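PDB 3DWC: metallocarboxypeptidase from Trypanosoma cruzi, which probably releases single amino acids from the C-terminus of peptides, with broad specificity except for proline, as a metal-dependent carboxypeptidase of the M32 family. Local coordinates for residues E10-K15 with P60-L65; K71-L76 with A82-M87; E77-A82 with G470-T475; A431-C436 with N463-Q468. All blocks are in the same frame, centred on the assembly; numbering follows the deposited sequence.

Contact 1. Residues E10-K15 with P60-L65; sequences ERVFTK and PKIRAL
Val-12 and Ile-62 meet tip to tip, and that meeting is the tight part of this contact. The methyl CD1 of Ile-62 comes to 3.9 Å from CG1 of Val-12 and sits 4.2 Å from CG2 of Val-12, touching both branches of the valine fork. The fork opens that way because CG1 of Val-12 lies opposite the backbone N (chi1 172°), while CG2 takes the place beside it. Both residues are buried. Leu-9, one turn earlier on the same helix as Val-12, and Trp-91 of helix 78-95 also pack on Ile-62. The short segments run largely antiparallel, 135° between their directions, with axes 11.9 Å apart, so side chains and not backbones fill the gap.

The solvent side is looser and polar. Lys-61 sends an extended chain across that of Arg-11 at about a right angle, and NZ of Lys-61 ends 3.8 Å from NH2 of Arg-11, at the edge of the guanidinium and in its plane. These like charges gather about Glu-8, which forms a salt bridge with Arg-11 and a long, weak ion pair with Lys-61; the carboxylate probably offsets their closeness. Lys-15 brings a third positive charge, its NZ 5.3 Å from NZ of Lys-61, and packs on Glu-48 of the second subunit. Greasy tips inside with long charged chains along the solvent side are what two amphipathic helices produce when they pack, here helix 3-32 and helix 60-71 of the largely helical M32 carboxypeptidase fold.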
loop_
_atom_site.group_PDB
_atom_site.type_symbol
_atom_site.label_atom_id
_atom_site.label_comp_id
_atom_site.label_asym_id
_atom_site.label_seq_id
_atom_site.Cartn_x
_atom_site.Cartn_y
_atom_site.Cartn_z
ATOM N N GLU B 10 16.457 -17.407 -14.237
ATOM C CA GLU B 10 16.689 -16.194 -13.484
ATOM C C GLU B 10 15.622 -15.179 -13.829
ATOM O O GLU B 10 15.081 -14.527 -12.957
ATOM C CB GLU B 10 18.070 -15.614 -13.762
ATOM C CG GLU B 10 19.183 -16.267 -12.958
ATOM C CD GLU B 10 20.441 -15.394 -12.864
ATOM O OE1 GLU B 10 20.619 -14.534 -13.738
ATOM O OE2 GLU B 10 21.248 -15.562 -11.920
ATOM N N ARG B 11 15.370 -15.040 -15.122
ATOM C CA ARG B 11 14.356 -14.130 -15.679
ATOM C C ARG B 11 12.940 -14.415 -15.166
ATOM O O ARG B 11 12.176 -13.497 -14.850
ATOM C CB ARG B 11 14.398 -14.251 -17.213
ATOM C CG ARG B 11 13.560 -13.213 -17.957
ATOM C CD ARG B 11 13.360 -13.569 -19.482
ATOM N NE ARG B 11 12.360 -14.636 -19.648
ATOM C CZ ARG B 11 11.043 -14.480 -19.436
ATOM N NH1 ARG B 11 10.529 -13.298 -19.072
ATOM N NH2 ARG B 11 10.219 -15.517 -19.596
ATOM N N VAL B 12 12.582 -15.691 -15.118
ATOM C CA VAL B 12 11.315 -16.102 -14.548
ATOM C C VAL B 12 11.264 -15.716 -13.089
ATOM O O VAL B 12 10.269 -15.189 -12.637
ATOM C CB VAL B 12 11.094 -17.611 -14.667
ATOM C CG1 VAL B 12 9.855 -18.042 -13.903
ATOM C CG2 VAL B 12 10.987 -18.006 -16.145
ATOM N N PHE B 13 12.353 -15.915 -12.351
ATOM C CA PHE B 13 12.313 -15.653 -10.907
ATOM C C PHE B 13 12.276 -14.148 -10.563
ATOM O O PHE B 13 11.693 -13.758 -9.564
ATOM C CB PHE B 13 13.425 -16.428 -10.188
ATOM C CG PHE B 13 13.013 -17.813 -9.828
ATOM C CD1 PHE B 13 13.111 -18.843 -10.744
ATOM C CD2 PHE B 13 12.432 -18.077 -8.592
ATOM C CE1 PHE B 13 12.708 -20.129 -10.426
ATOM C CE2 PHE B 13 12.000 -19.362 -8.280
ATOM C CZ PHE B 13 12.142 -20.396 -9.222
ATOM N N THR B 14 12.874 -13.322 -11.416
ATOM C CA THR B 14 12.742 -11.884 -11.336
ATOM C C THR B 14 11.292 -11.470 -11.575
ATOM O O THR B 14 10.799 -10.608 -10.872
ATOM C CB THR B 14 13.706 -11.186 -12.312
ATOM O OG1 THR B 14 15.066 -11.462 -11.879
ATOM C CG2 THR B 14 13.468 -9.638 -12.368
ATOM N N LYS B 15 10.608 -12.101 -12.527
ATOM C CA LYS B 15 9.186 -11.853 -12.753
ATOM C C LYS B 15 8.392 -12.111 -11.484
ATOM O O LYS B 15 7.643 -11.235 -11.033
ATOM C CB LYS B 15 8.689 -12.718 -13.920
ATOM C CG LYS B 15 7.455 -12.254 -14.570
ATOM C CD LYS B 15 7.363 -12.673 -16.033
ATOM C CE LYS B 15 7.496 -14.194 -16.216
ATOM N NZ LYS B 15 6.769 -14.741 -17.444
ATOM N N PRO B 60 4.689 -26.333 -17.034
ATOM C CA PRO B 60 5.597 -27.397 -17.439
ATOM C C PRO B 60 7.023 -26.941 -17.743
ATOM O O PRO B 60 7.964 -27.599 -17.305
ATOM C CB PRO B 60 4.911 -27.969 -18.671
ATOM C CG PRO B 60 3.448 -27.804 -18.345
ATOM C CD PRO B 60 3.377 -26.463 -17.696
ATOM N N LYS B 61 7.189 -25.797 -18.400
ATOM C CA LYS B 61 8.520 -25.361 -18.837
ATOM C C LYS B 61 9.535 -25.158 -17.706
ATOM O O LYS B 61 10.734 -25.331 -17.926
ATOM C CB LYS B 61 8.444 -24.102 -19.712
ATOM C CG LYS B 61 8.376 -22.786 -18.950
ATOM C CD LYS B 61 8.316 -21.552 -19.889
ATOM C CE LYS B 61 8.425 -20.240 -19.085
ATOM N NZ LYS B 61 8.730 -19.008 -19.890
ATOM N N ILE B 62 9.074 -24.790 -16.505
ATOM C CA ILE B 62 9.998 -24.498 -15.407
ATOM C C ILE B 62 10.765 -25.745 -15.029
ATOM O O ILE B 62 11.993 -25.708 -14.915
ATOM C CB ILE B 62 9.283 -23.934 -14.127
ATOM C CG1 ILE B 62 8.430 -22.721 -14.474
ATOM C CG2 ILE B 62 10.287 -23.518 -13.088
ATOM C CD1 ILE B 62 9.182 -21.648 -15.240
ATOM N N ARG B 63 10.045 -26.839 -14.809
ATOM C CA ARG B 63 10.664 -28.127 -14.500
ATOM C C ARG B 63 11.686 -28.553 -15.554
ATOM O O ARG B 63 12.799 -28.963 -15.226
ATOM C CB ARG B 63 9.589 -29.197 -14.383
ATOM C CG ARG B 63 10.089 -30.578 -13.968
ATOM C CD ARG B 63 9.038 -31.609 -14.296
ATOM N NE ARG B 63 9.523 -32.960 -14.047
ATOM C CZ ARG B 63 9.226 -33.696 -12.976
ATOM N NH1 ARG B 63 8.431 -33.227 -12.012
ATOM N NH2 ARG B 63 9.730 -34.933 -12.878
ATOM N N ALA B 64 11.297 -28.458 -16.816
ATOM C CA ALA B 64 12.191 -28.742 -17.938
ATOM C C ALA B 64 13.408 -27.808 -17.904
ATOM O O ALA B 64 14.542 -28.235 -18.162
ATOM C CB ALA B 64 11.437 -28.611 -19.257
ATOM N N LEU B 65 13.185 -26.542 -17.549
ATOM C CA LEU B 65 14.292 -25.593 -17.462
ATOM C C LEU B 65 15.260 -25.991 -16.328
ATOM O O LEU B 65 16.470 -26.032 -16.508
ATOM C CB LEU B 65 13.787 -24.154 -17.291
ATOM C CG LEU B 65 13.305 -23.396 -18.532
ATOM C CD1 LEU B 65 12.726 -22.058 -18.126
ATOM C CD2 LEU B 65 14.415 -23.205 -19.555
#

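Contact 2. Residues K71-L76 with A82-M87; sequences KSVGDL and ANLREM
Next to Leu-84, which reaches across to Val-73 and Leu-76, the flat guanidinium of Arg-85 lies with one face over its own helix: CA of Ala-82 stands 4.3 Å above the plane, over the centre of the group. That helix, 78-95, is the second arm of an alpha-alpha hairpin, running back after helix 60-71 and a short turn. At the edge, in plane, is Glu-86. NE of Arg-85 donates to OE2 of Glu-86 at 2.9 Å, with an N-H...O angle of 158°, and NH2 of Arg-85 reaches the same oxygen at 3.2 Å. It is a side-on salt bridge, two nitrogens gripping one atom, on the anti side of the carboxylate and 23° out of its plane for NE. Glu-86 spends its other oxygen on Arg-292, and NH2 of Arg-85 also bonds to the backbone O of Ser-472.

The turn holds a 3-10 segment, residues 73-75, and just after it the backbone N of Leu-76 bonds back to O of Val-73 at 3.1 Å. Leu-76 points toward the second helix, while Val-73 reaches Leu-84 only with CG2. No hydrogen bond links the two segments, and Ala-69 and Glu-70 of the first arm add to the cover of Leu-84. Its chain leaves with CG opposite the backbone N (chi1 -175°), pushing one branch into the bend. There Leu-76 crosses it at about a right angle, and a single methyl, CD2 of Leu-84, meets both CD1 of Leu-76 at 4.0 Å and CG2 of Val-73 at 4.2 Å.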
loop_
_atom_site.group_PDB
_atom_site.type_symbol
_atom_site.label_atom_id
_atom_site.label_comp_id
_atom_site.label_asym_id
_atom_site.label_seq_id
_atom_site.Cartn_x
_atom_site.Cartn_y
_atom_site.Cartn_z
ATOM N N LYS B 71 21.847 -30.494 -15.416
ATOM C CA LYS B 71 22.773 -31.416 -16.047
ATOM C C LYS B 71 24.118 -30.732 -16.343
ATOM O O LYS B 71 25.150 -31.392 -16.381
ATOM C CB LYS B 71 22.165 -32.052 -17.298
ATOM C CG LYS B 71 21.813 -31.122 -18.448
ATOM C CD LYS B 71 21.348 -31.916 -19.688
ATOM C CE LYS B 71 19.971 -32.584 -19.487
ATOM N NZ LYS B 71 19.274 -32.873 -20.801
ATOM N N SER B 72 24.104 -29.406 -16.487
ATOM C CA SER B 72 25.303 -28.624 -16.849
ATOM C C SER B 72 25.829 -27.793 -15.658
ATOM O O SER B 72 26.389 -26.703 -15.820
ATOM C CB SER B 72 24.943 -27.704 -18.025
ATOM O OG SER B 72 23.827 -26.875 -17.695
ATOM N N VAL B 73 25.663 -28.344 -14.463
ATOM C CA VAL B 73 25.790 -27.591 -13.216
ATOM C C VAL B 73 27.143 -26.888 -13.075
ATOM O O VAL B 73 27.209 -25.728 -12.651
ATOM C CB VAL B 73 25.485 -28.517 -11.976
ATOM C CG1 VAL B 73 26.604 -28.482 -10.923
ATOM C CG2 VAL B 73 24.133 -28.167 -11.368
ATOM N N GLY B 74 28.207 -27.590 -13.442
ATOM C CA GLY B 74 29.564 -27.082 -13.269
ATOM C C GLY B 74 29.936 -25.926 -14.184
ATOM O O GLY B 74 30.981 -25.312 -14.001
ATOM N N ASP B 75 29.104 -25.623 -15.172
ATOM C CA ASP B 75 29.305 -24.449 -16.014
ATOM C C ASP B 75 28.746 -23.146 -15.374
ATOM O O ASP B 75 28.641 -22.107 -16.038
ATOM C CB ASP B 75 28.606 -24.660 -17.359
ATOM C CG ASP B 75 29.018 -25.970 -18.052
ATOM O OD1 ASP B 75 30.224 -26.356 -17.975
ATOM O OD2 ASP B 75 28.117 -26.591 -18.678
ATOM N N LEU B 76 28.353 -23.195 -14.113
ATOM C CA LEU B 76 27.719 -22.032 -13.500
ATOM C C LEU B 76 28.653 -21.522 -12.430
ATOM O O LEU B 76 29.404 -22.300 -11.886
ATOM C CB LEU B 76 26.380 -22.434 -12.887
ATOM C CG LEU B 76 25.223 -22.841 -13.799
ATOM C CD1 LEU B 76 24.024 -23.120 -12.956
ATOM C CD2 LEU B 76 24.909 -21.751 -14.800
ATOM N N ALA B 82 24.213 -22.262 -6.254
ATOM C CA ALA B 82 23.359 -22.181 -5.045
ATOM C C ALA B 82 21.962 -21.659 -5.407
ATOM O O ALA B 82 20.921 -22.113 -4.860
ATOM C CB ALA B 82 23.962 -21.262 -4.012
ATOM N N ASN B 83 21.947 -20.691 -6.322
ATOM C CA ASN B 83 20.674 -20.081 -6.720
ATOM C C ASN B 83 19.839 -21.148 -7.410
ATOM O O ASN B 83 18.641 -21.255 -7.134
ATOM C CB ASN B 83 20.917 -18.843 -7.584
ATOM C CG ASN B 83 19.674 -18.012 -7.815
ATOM O OD1 ASN B 83 18.840 -17.827 -6.914
ATOM N ND2 ASN B 83 19.549 -17.481 -9.035
ATOM N N LEU B 84 20.475 -21.991 -8.242
ATOM C CA LEU B 84 19.724 -23.061 -8.910
ATOM C C LEU B 84 19.125 -24.039 -7.891
ATOM O O LEU B 84 17.999 -24.504 -8.051
ATOM C CB LEU B 84 20.592 -23.805 -9.935
ATOM C CG LEU B 84 19.931 -24.880 -10.807
ATOM C CD1 LEU B 84 18.676 -24.374 -11.523
ATOM C CD2 LEU B 84 20.954 -25.451 -11.818
ATOM N N ARG B 85 19.890 -24.355 -6.840
ATOM C CA ARG B 85 19.367 -25.132 -5.693
ATOM C C ARG B 85 18.135 -24.463 -5.053
ATOM O O ARG B 85 17.150 -25.122 -4.743
ATOM C CB ARG B 85 20.450 -25.303 -4.621
ATOM C CG ARG B 85 20.083 -26.240 -3.476
ATOM C CD ARG B 85 21.135 -26.185 -2.365
ATOM N NE ARG B 85 21.229 -24.841 -1.801
ATOM C CZ ARG B 85 22.344 -24.253 -1.370
ATOM N NH1 ARG B 85 23.510 -24.861 -1.428
ATOM N NH2 ARG B 85 22.275 -23.023 -0.886
ATOM N N GLU B 86 18.204 -23.150 -4.849
ATOM C CA GLU B 86 17.107 -22.461 -4.201
ATOM C C GLU B 86 15.897 -22.366 -5.132
ATOM O O GLU B 86 14.765 -22.422 -4.665
ATOM C CB GLU B 86 17.557 -21.120 -3.656
ATOM C CG GLU B 86 18.611 -21.254 -2.606
ATOM C CD GLU B 86 18.227 -22.192 -1.456
ATOM O OE1 GLU B 86 17.086 -22.113 -0.980
ATOM O OE2 GLU B 86 19.090 -22.977 -1.015
ATOM N N MET B 87 16.138 -22.260 -6.443
ATOM C CA MET B 87 15.061 -22.295 -7.429
ATOM C C MET B 87 14.292 -23.608 -7.402
ATOM O O MET B 87 13.077 -23.606 -7.433
ATOM C CB MET B 87 15.623 -22.117 -8.854
ATOM C CG MET B 87 16.130 -20.736 -9.184
ATOM S SD MET B 87 16.962 -20.715 -10.775
ATOM C CE MET B 87 17.005 -18.925 -11.078
#

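Contact 3. Residues E77-A82 with G470-T475; sequences EKLQRA and GSSLTT. With SO4 (sulfate ion), chain T.
The start of helix 78-95 meets the loop between helices 456-467 and 475-483, where Leu-79 and Ala-82 close on Ser-472. CD2 of Leu-79 touches CB of Ser-472 at 3.7 Å, and CB of Ala-82 rests against the backbone O of Ser-472 at 3.4 Å. No hydrogen bond links the two segments. The hydroxyl of Ser-472 bonds instead to the backbone O of His-469, drawing the loop back on itself, while its CB meets the leucine.

Facing another way, Arg-81 holds a sulfate, probably from the crystallisation liquor. Its chain bends at chi3 (-65°), and NE of Arg-81 gives an almost straight bond, 167°, to O1 of the sulfate at 3.0 Å; bonds from NE to O2 and from NH2 to O3 are weak. CA of Lys-78 lies 3.6 Å above the guanidinium plane, toward its rim. At the helix start the backbone N of Glu-77 donates to OE1 of Gln-80 at 2.8 Å. With Glu-77 as N-cap, this is one half of a capping box, the arrangement typical of a helix N-terminus.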
loop_
_atom_site.group_PDB
_atom_site.type_symbol
_atom_site.label_atom_id
_atom_site.label_comp_id
_atom_site.label_asym_id
_atom_site.label_seq_id
_atom_site.Cartn_x
_atom_site.Cartn_y
_atom_site.Cartn_z
ATOM N N GLU B 77 28.611 -20.231 -12.126
ATOM C CA GLU B 77 29.383 -19.720 -11.005
ATOM C C GLU B 77 28.846 -20.320 -9.695
ATOM O O GLU B 77 27.784 -20.917 -9.675
ATOM C CB GLU B 77 29.358 -18.189 -10.979
ATOM C CG GLU B 77 30.079 -17.528 -12.178
ATOM C CD GLU B 77 29.653 -16.066 -12.400
ATOM O OE1 GLU B 77 28.826 -15.539 -11.613
ATOM O OE2 GLU B 77 30.137 -15.446 -13.374
ATOM N N LYS B 78 29.594 -20.175 -8.608
ATOM C CA LYS B 78 29.286 -20.871 -7.357
ATOM C C LYS B 78 27.921 -20.457 -6.818
ATOM O O LYS B 78 27.115 -21.294 -6.429
ATOM C CB LYS B 78 30.357 -20.583 -6.294
ATOM C CG LYS B 78 30.283 -21.489 -5.062
ATOM C CD LYS B 78 31.085 -20.923 -3.864
ATOM C CE LYS B 78 32.178 -21.906 -3.388
ATOM N NZ LYS B 78 33.272 -21.229 -2.587
ATOM N N LEU B 79 27.712 -19.153 -6.794
ATOM C CA LEU B 79 26.495 -18.551 -6.318
ATOM C C LEU B 79 25.287 -18.838 -7.228
ATOM O O LEU B 79 24.163 -18.876 -6.753
ATOM C CB LEU B 79 26.710 -17.043 -6.161
ATOM C CG LEU B 79 27.545 -16.595 -4.948
ATOM C CD1 LEU B 79 27.575 -15.080 -4.897
ATOM C CD2 LEU B 79 26.974 -17.124 -3.636
ATOM N N GLN B 80 25.529 -19.030 -8.525
ATOM C CA GLN B 80 24.492 -19.409 -9.481
ATOM C C GLN B 80 24.083 -20.835 -9.214
ATOM O O GLN B 80 22.903 -21.170 -9.249
ATOM C CB GLN B 80 24.987 -19.266 -10.916
ATOM C CG GLN B 80 25.274 -17.853 -11.315
ATOM C CD GLN B 80 25.875 -17.728 -12.707
ATOM O OE1 GLN B 80 26.656 -18.585 -13.144
ATOM N NE2 GLN B 80 25.532 -16.652 -13.405
ATOM N N ARG B 81 25.068 -21.688 -8.911
ATOM C CA ARG B 81 24.780 -23.065 -8.496
ATOM C C ARG B 81 23.909 -23.096 -7.243
ATOM O O ARG B 81 22.963 -23.864 -7.167
ATOM C CB ARG B 81 26.075 -23.871 -8.287
ATOM C CG ARG B 81 26.905 -24.088 -9.539
ATOM C CD ARG B 81 27.876 -25.261 -9.396
ATOM N NE ARG B 81 28.866 -24.962 -8.380
ATOM C CZ ARG B 81 30.021 -24.334 -8.588
ATOM N NH1 ARG B 81 30.380 -23.929 -9.794
ATOM N NH2 ARG B 81 30.822 -24.097 -7.555
ATOM N N ALA B 82 24.213 -22.262 -6.254
ATOM C CA ALA B 82 23.359 -22.181 -5.045
ATOM C C ALA B 82 21.962 -21.659 -5.407
ATOM O O ALA B 82 20.921 -22.113 -4.860
ATOM C CB ALA B 82 23.962 -21.262 -4.012
ATOM N N GLY B 470 22.534 -14.644 2.763
ATOM C CA GLY B 470 21.164 -15.119 2.544
ATOM C C GLY B 470 21.017 -16.642 2.533
ATOM O O GLY B 470 21.224 -17.295 3.555
ATOM N N SER B 471 20.653 -17.211 1.378
ATOM C CA SER B 471 20.428 -18.671 1.244
ATOM C C SER B 471 21.429 -19.371 0.357
ATOM O O SER B 471 21.106 -20.425 -0.241
ATOM C CB SER B 471 18.998 -18.959 0.728
ATOM O OG SER B 471 18.127 -18.519 1.721
ATOM N N SER B 472 22.642 -18.808 0.297
ATOM C CA SER B 472 23.677 -19.281 -0.611
ATOM C C SER B 472 24.374 -20.470 -0.020
ATOM O O SER B 472 24.926 -21.255 -0.742
ATOM C CB SER B 472 24.732 -18.196 -0.917
ATOM O OG SER B 472 25.226 -17.627 0.287
ATOM N N LEU B 473 24.360 -20.544 1.296
ATOM C CA LEU B 473 24.813 -21.677 2.033
ATOM C C LEU B 473 23.664 -22.403 2.690
ATOM O O LEU B 473 22.711 -21.826 3.085
ATOM C CB LEU B 473 25.742 -21.235 3.152
ATOM C CG LEU B 473 26.968 -20.490 2.637
ATOM C CD1 LEU B 473 27.666 -19.869 3.836
ATOM C CD2 LEU B 473 27.849 -21.446 1.841
ATOM N N THR B 474 23.851 -23.682 2.867
ATOM C CA THR B 474 23.084 -24.512 3.742
ATOM C C THR B 474 23.086 -23.956 5.199
ATOM O O THR B 474 24.043 -23.308 5.608
ATOM C CB THR B 474 23.813 -25.871 3.650
ATOM O OG1 THR B 474 23.213 -26.662 2.595
ATOM C CG2 THR B 474 23.935 -26.584 4.953
ATOM N N THR B 475 22.035 -24.203 5.977
ATOM C CA THR B 475 22.041 -23.755 7.392
ATOM C C THR B 475 23.249 -24.319 8.159
ATOM O O THR B 475 23.891 -23.604 8.916
ATOM C CB THR B 475 20.740 -24.115 8.132
ATOM O OG1 THR B 475 19.600 -23.657 7.386
ATOM C CG2 THR B 475 20.692 -23.478 9.549
HETATM S S SO4 T . 29.043 -26.209 -5.027
HETATM O O1 SO4 T . 27.867 -25.619 -5.656
HETATM O O2 SO4 T . 29.867 -26.929 -5.998
HETATM O O3 SO4 T . 29.848 -25.152 -4.407
HETATM O O4 SO4 T . 28.590 -27.191 -4.048
#

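Contact 4. Residues A431-C436 with N463-Q468; sequences AQLMSC and NEKIWQ
Lys-465 and Ile-466 carry helix 456-467 against Leu-433 and Cys-436 of helix 421-441 in a buried antiparallel helix pair, the short axes 11.9 Å apart with 163° between their directions. Asn-463 opens the segment with its backbone: its O accepts from N of Gln-468 at 2.9 Å, five residues on, so this end of the helix widens into a pi-type turn. Glu-464 follows, its OE2 making a long ion pair with NZ of Lys-465.

Lys-465 carries most of this segment's share of the contact. Its aliphatic part slides past Leu-433 in the opposite direction, with CD of Lys-465 3.7 Å from CD2 of Leu-433. The chain runs extended until it bends at chi4 (-58°), which leaves the amine alongside SG of Cys-436 where a straight chain would run into it. That buried amine bonds to the backbone O of Ala-482 and forms a salt bridge with Glu-440. Ile-466 then offers CG1 at 4.2 Å to the other leucine methyl, CD1 of Leu-433, so the fork of Leu-433 is shared between two successive residues. Trp-467 turns elsewhere, bonding through NE1 to Gln-300 of helix 294-309. Gln-468 folds back, its NE2 donating to a lone pair of the Glu-464 O, in the carbonyl plane. Across the pair, with no hydrogen bond, SG of Cys-436 lies 3.5 Å from NZ of Lys-465 and 3.6 Å from its CE.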
loop_
_atom_site.group_PDB
_atom_site.type_symbol
_atom_site.label_atom_id
_atom_site.label_comp_id
_atom_site.label_asym_id
_atom_site.label_seq_id
_atom_site.Cartn_x
_atom_site.Cartn_y
_atom_site.Cartn_z
ATOM N N ALA B 431 21.749 -17.149 20.756
ATOM C CA ALA B 431 22.681 -17.376 21.854
ATOM C C ALA B 431 24.020 -17.797 21.324
ATOM O O ALA B 431 25.003 -17.319 21.791
ATOM C CB ALA B 431 22.123 -18.471 22.820
ATOM N N GLN B 432 24.022 -18.693 20.341
ATOM C CA GLN B 432 25.210 -19.167 19.664
ATOM C C GLN B 432 25.973 -18.021 18.954
ATOM O O GLN B 432 27.164 -17.936 19.013
ATOM C CB GLN B 432 24.856 -20.266 18.665
ATOM C CG GLN B 432 26.109 -20.981 18.062
ATOM C CD GLN B 432 25.817 -22.385 17.526
ATOM O OE1 GLN B 432 24.997 -23.097 18.082
ATOM N NE2 GLN B 432 26.536 -22.801 16.467
ATOM N N LEU B 433 25.257 -17.199 18.219
ATOM C CA LEU B 433 25.850 -16.044 17.542
ATOM C C LEU B 433 26.490 -15.025 18.497
ATOM O O LEU B 433 27.590 -14.539 18.247
ATOM C CB LEU B 433 24.732 -15.345 16.727
ATOM C CG LEU B 433 24.919 -14.919 15.269
ATOM C CD1 LEU B 433 24.046 -13.657 15.009
ATOM C CD2 LEU B 433 26.389 -14.720 14.722
ATOM N N MET B 434 25.783 -14.692 19.551
ATOM C CA MET B 434 26.295 -13.780 20.585
ATOM C C MET B 434 27.477 -14.374 21.303
ATOM O O MET B 434 28.429 -13.643 21.565
ATOM C CB MET B 434 25.209 -13.366 21.608
ATOM C CG MET B 434 25.684 -12.356 22.653
ATOM S SD MET B 434 26.436 -10.839 21.957
ATOM C CE MET B 434 24.927 -9.812 21.820
ATOM N N SER B 435 27.479 -15.687 21.563
ATOM C CA SER B 435 28.670 -16.307 22.153
ATOM C C SER B 435 29.894 -16.086 21.316
ATOM O O SER B 435 30.906 -15.777 21.838
ATOM C CB SER B 435 28.532 -17.840 22.355
ATOM O OG SER B 435 27.570 -18.049 23.350
ATOM N N CYS B 436 29.789 -16.360 20.019
ATOM C CA CYS B 436 30.837 -16.096 19.053
ATOM C C CYS B 436 31.270 -14.632 18.996
ATOM O O CYS B 436 32.473 -14.300 19.016
ATOM C CB CYS B 436 30.354 -16.532 17.655
ATOM S SG CYS B 436 31.573 -16.206 16.388
ATOM N N ASN B 463 26.268 -8.953 10.099
ATOM C CA ASN B 463 26.152 -8.727 8.685
ATOM C C ASN B 463 27.100 -9.654 7.982
ATOM O O ASN B 463 26.714 -10.309 7.010
ATOM C CB ASN B 463 26.417 -7.260 8.375
ATOM C CG ASN B 463 26.159 -6.880 6.888
ATOM O OD1 ASN B 463 25.204 -7.320 6.262
ATOM N ND2 ASN B 463 27.022 -6.027 6.357
ATOM N N GLU B 464 28.331 -9.721 8.476
ATOM C CA GLU B 464 29.343 -10.580 7.916
ATOM C C GLU B 464 28.960 -12.044 8.056
ATOM O O GLU B 464 29.111 -12.813 7.122
ATOM C CB GLU B 464 30.756 -10.326 8.548
ATOM C CG GLU B 464 31.611 -11.655 8.745
ATOM C CD GLU B 464 32.794 -11.490 9.705
ATOM O OE1 GLU B 464 33.578 -10.519 9.481
ATOM O OE2 GLU B 464 32.972 -12.340 10.658
ATOM N N LYS B 465 28.553 -12.434 9.246
ATOM C CA LYS B 465 28.346 -13.848 9.542
ATOM C C LYS B 465 27.076 -14.430 8.964
ATOM O O LYS B 465 27.045 -15.606 8.591
ATOM C CB LYS B 465 28.373 -14.122 11.061
ATOM C CG LYS B 465 29.743 -13.971 11.654
ATOM C CD LYS B 465 29.720 -14.021 13.208
ATOM C CE LYS B 465 31.137 -13.878 13.742
ATOM N NZ LYS B 465 32.092 -14.951 13.214
ATOM N N ILE B 466 26.036 -13.615 8.904
ATOM C CA ILE B 466 24.739 -14.097 8.554
ATOM C C ILE B 466 24.146 -13.328 7.384
ATOM O O ILE B 466 23.856 -13.927 6.345
ATOM C CB ILE B 466 23.743 -14.041 9.738
ATOM C CG1 ILE B 466 24.293 -14.821 10.947
ATOM C CG2 ILE B 466 22.383 -14.562 9.274
ATOM C CD1 ILE B 466 24.545 -16.323 10.673
ATOM N N TRP B 467 23.932 -12.025 7.552
ATOM C CA TRP B 467 23.031 -11.315 6.628
ATOM C C TRP B 467 23.524 -11.349 5.200
ATOM O O TRP B 467 22.750 -11.567 4.301
ATOM C CB TRP B 467 22.669 -9.884 7.069
ATOM C CG TRP B 467 22.276 -9.694 8.494
ATOM C CD1 TRP B 467 21.696 -10.604 9.314
ATOM C CD2 TRP B 467 22.379 -8.488 9.243
ATOM N NE1 TRP B 467 21.447 -10.041 10.552
ATOM C CE2 TRP B 467 21.888 -8.743 10.530
ATOM C CE3 TRP B 467 22.890 -7.217 8.960
ATOM C CZ2 TRP B 467 21.873 -7.775 11.525
ATOM C CZ3 TRP B 467 22.907 -6.261 9.972
ATOM C CH2 TRP B 467 22.411 -6.548 11.225
ATOM N N GLN B 468 24.821 -11.206 4.959
ATOM C CA GLN B 468 25.302 -11.109 3.564
ATOM C C GLN B 468 25.202 -12.406 2.759
ATOM O O GLN B 468 25.275 -12.362 1.549
ATOM C CB GLN B 468 26.758 -10.661 3.499
ATOM C CG GLN B 468 27.747 -11.730 4.011
ATOM C CD GLN B 468 29.173 -11.346 3.690
ATOM O OE1 GLN B 468 29.389 -10.717 2.675
ATOM N NE2 GLN B 468 30.145 -11.751 4.524
#

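How the contacts relate
Contacts 1, 2 and 3 cluster around helix 78-95. Contacts 1 and 2 have centres 13 Å apart and touch where CE1 of Phe-13 packs on CG of Met-87 at 3.7 Å. Contacts 2 and 3, 9 Å between centres, share Ala-82, and Arg-85 of the one bonds to the loop of the other. Contact 4 is apart in space, its centre 18 Å from that of contact 3, but its segment 463-468 leads almost directly into 470-475. None of the four lies at the active site; in contact 4 the Ile-466 side chain is about 14 Å from the cobalt bound by His-267, His-271 and Glu-298, and that of Lys-465 about 13 Å from a bound alanine.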